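Local atomic coordinates of concanavalin A-like lectin protein kinase family protein (Theobroma cacao, PDB entry 6CTH), a protein that probably transfers phosphate from ATP to protein substrates as a plant receptor-like kinase. Residues A[137-142]-A[158-163]. Residues are numbered along the deposited sequence; the frame is centred on the assembly and turned at random.
Sequences VLHRDI and GDFGLA. With MG (magnesium ion), chain C.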
loop_
_atom_site.group_PDB
_atom_site.type_symbol
_atom_site.label_atom_id
_atom_site.label_comp_id
_atom_site.label_asym_id
_atom_site.label_seq_id
_atom_site.Cartn_x
_atom_site.Cartn_y
_atom_site.Cartn_z
ATOM N N VAL A 137 -1.160 -3.198 14.992
ATOM C CA VAL A 137 -1.318 -4.043 13.815
ATOM C C VAL A 137 -0.126 -3.748 12.914
ATOM O O VAL A 137 0.118 -2.606 12.547
ATOM C CB VAL A 137 -2.606 -3.742 13.081
ATOM C CG1 VAL A 137 -2.700 -4.495 11.765
ATOM C CG2 VAL A 137 -3.773 -4.132 13.968
ATOM N N LEU A 138 0.600 -4.794 12.564
ATOM C CA LEU A 138 1.690 -4.664 11.600
ATOM C C LEU A 138 1.118 -5.179 10.318
ATOM O O LEU A 138 0.573 -6.274 10.290
ATOM C CB LEU A 138 2.885 -5.516 12.013
ATOM C CG LEU A 138 3.491 -5.159 13.350
ATOM C CD1 LEU A 138 4.686 -6.057 13.621
ATOM C CD2 LEU A 138 3.921 -3.720 13.369
ATOM N N HIS A 139 1.152 -4.356 9.284
ATOM C CA HIS A 139 0.500 -4.665 8.011
ATOM C C HIS A 139 1.254 -5.731 7.197
ATOM O O HIS A 139 0.641 -6.711 6.685
ATOM C CB HIS A 139 0.369 -3.366 7.210
ATOM C CG HIS A 139 -0.389 -3.519 5.937
ATOM N ND1 HIS A 139 0.151 -4.135 4.798
ATOM C CD2 HIS A 139 -1.670 -3.201 5.629
ATOM C CE1 HIS A 139 -0.771 -4.138 3.843
ATOM N NE2 HIS A 139 -1.892 -3.600 4.330
ATOM N N ARG A 140 2.543 -5.493 7.015
ATOM C CA ARG A 140 3.446 -6.435 6.370
ATOM C C ARG A 140 3.385 -6.512 4.852
ATOM O O ARG A 140 4.142 -7.260 4.247
ATOM C CB ARG A 140 3.323 -7.815 7.009
ATOM C CG ARG A 140 3.769 -7.820 8.459
ATOM C CD ARG A 140 3.636 -9.186 9.090
ATOM N NE ARG A 140 4.611 -10.125 8.557
ATOM C CZ ARG A 140 4.328 -11.367 8.190
ATOM N NH1 ARG A 140 3.093 -11.828 8.294
ATOM N NH2 ARG A 140 5.282 -12.151 7.718
ATOM N N ASP A 141 2.516 -5.726 4.234
ATOM C CA ASP A 141 2.474 -5.702 2.769
ATOM C C ASP A 141 2.066 -4.371 2.194
ATOM O O ASP A 141 1.241 -4.276 1.268
ATOM C CB ASP A 141 1.620 -6.830 2.251
ATOM C CG ASP A 141 1.954 -7.225 0.800
ATOM O OD1 ASP A 141 3.029 -6.862 0.290
ATOM O OD2 ASP A 141 1.125 -7.958 0.228
ATOM N N ILE A 142 2.640 -3.327 2.740
ATOM C CA ILE A 142 2.399 -2.021 2.228
ATOM C C ILE A 142 3.027 -1.886 0.831
ATOM O O ILE A 142 4.233 -2.060 0.716
ATOM C CB ILE A 142 2.917 -0.977 3.201
ATOM C CG1 ILE A 142 2.096 -1.034 4.510
ATOM C CG2 ILE A 142 2.888 0.396 2.586
ATOM C CD1 ILE A 142 2.813 -0.365 5.680
ATOM N N GLY A 158 -5.492 -1.296 2.083
ATOM C CA GLY A 158 -6.097 -2.580 2.327
ATOM C C GLY A 158 -5.104 -3.710 2.271
ATOM O O GLY A 158 -3.895 -3.487 2.299
ATOM N N ASP A 159 -5.660 -4.906 2.079
ATOM C CA ASP A 159 -4.953 -6.197 2.113
ATOM C C ASP A 159 -4.289 -6.500 3.436
ATOM O O ASP A 159 -3.079 -6.243 3.617
ATOM C CB ASP A 159 -3.844 -6.265 1.007
ATOM C CG ASP A 159 -3.135 -7.625 0.952
ATOM O OD1 ASP A 159 -3.694 -8.633 1.414
ATOM O OD2 ASP A 159 -1.975 -7.612 0.466
ATOM N N PHE A 160 -5.039 -7.140 4.312
ATOM C CA PHE A 160 -4.575 -7.562 5.630
ATOM C C PHE A 160 -4.258 -9.054 5.716
ATOM O O PHE A 160 -4.189 -9.617 6.800
ATOM C CB PHE A 160 -5.593 -7.115 6.686
ATOM C CG PHE A 160 -5.787 -5.633 6.633
ATOM C CD1 PHE A 160 -4.937 -4.806 7.265
ATOM C CD2 PHE A 160 -6.860 -5.106 5.896
ATOM C CE1 PHE A 160 -5.059 -3.416 7.178
ATOM C CE2 PHE A 160 -7.019 -3.716 5.832
ATOM C CZ PHE A 160 -6.086 -2.897 6.405
ATOM N N GLY A 161 -3.953 -9.682 4.590
ATOM C CA GLY A 161 -3.722 -11.129 4.609
ATOM C C GLY A 161 -2.461 -11.580 5.313
ATOM O O GLY A 161 -2.434 -12.691 5.827
ATOM N N LEU A 162 -1.455 -10.706 5.367
ATOM C CA LEU A 162 -0.217 -10.912 6.119
ATOM C C LEU A 162 -0.168 -10.122 7.441
ATOM O O LEU A 162 0.829 -10.193 8.178
ATOM C CB LEU A 162 0.995 -10.543 5.256
ATOM C CG LEU A 162 1.305 -11.467 4.096
ATOM C CD1 LEU A 162 2.509 -10.949 3.351
ATOM C CD2 LEU A 162 1.538 -12.865 4.644
ATOM N N ALA A 163 -1.221 -9.352 7.743
ATOM C CA ALA A 163 -1.196 -8.464 8.896
ATOM C C ALA A 163 -1.265 -9.247 10.198
ATOM O O ALA A 163 -1.883 -10.320 10.252
ATOM C CB ALA A 163 -2.360 -7.476 8.814
HETATM MG MG MG C . -0.490 -9.130 0.242
HETATM O O HOH W 1 -1.056 -7.799 4.670
HETATM O O HOH W 2 -2.069 -10.662 0.399
HETATM O O HOH W 3 -0.773 -8.761 -1.726
HETATM O O HOH W 4 0.818 -10.716 -0.096
HETATM O O HOH W 5 -0.453 -9.410 2.330
#
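The HRD motif of the catalytic loop (H139, R140, D141) meets the DFG motif at the start of the activation segment (D159, F160, G161) in the active-site cleft of this protein kinase, with a magnesium ion held between D141 and D159. Each aspartate lends one oxygen to the metal, D141 OD2 at 2.0 Å and D159 OD2 at 2.1 Å, and four waters complete six-fold coordination. The two carboxylate planes are turned 70° apart, and D141 OD2 and D159 OD2 lie close together because both bind the metal. The other oxygen of D141, OD1, is hydrogen-bonded by T180, while D159 also borders the bound inhibitor.

The H139 ring is gripped at both nitrogens: ND1 accepts the backbone N of D141 at 2.9 Å, and NE2 donates to G158 O at 2.9 Å, which together fix its rotation. G158 O lies almost in the ring plane, although NE2 itself stands above the carbonyl plane. The imidazole reaches the backbone just before the DFG motif, its chi1 of -175° setting CG opposite the backbone N, and turns an edge to the face of F160 in an offset edge-to-face pair, planes 64° apart. F160 packs further on the helix 54-66, consistent with a DFG-in conformation.

One water donates to H139 O and D159 O and accepts from the backbone N of L162. Farther along, A163 CA leans on L138 O at 3.1 Å, a CH...O contact. The R140 chain, bent at chi3, brings NH1 onto an in-plane lone pair of L162 O, 2.8 Å away.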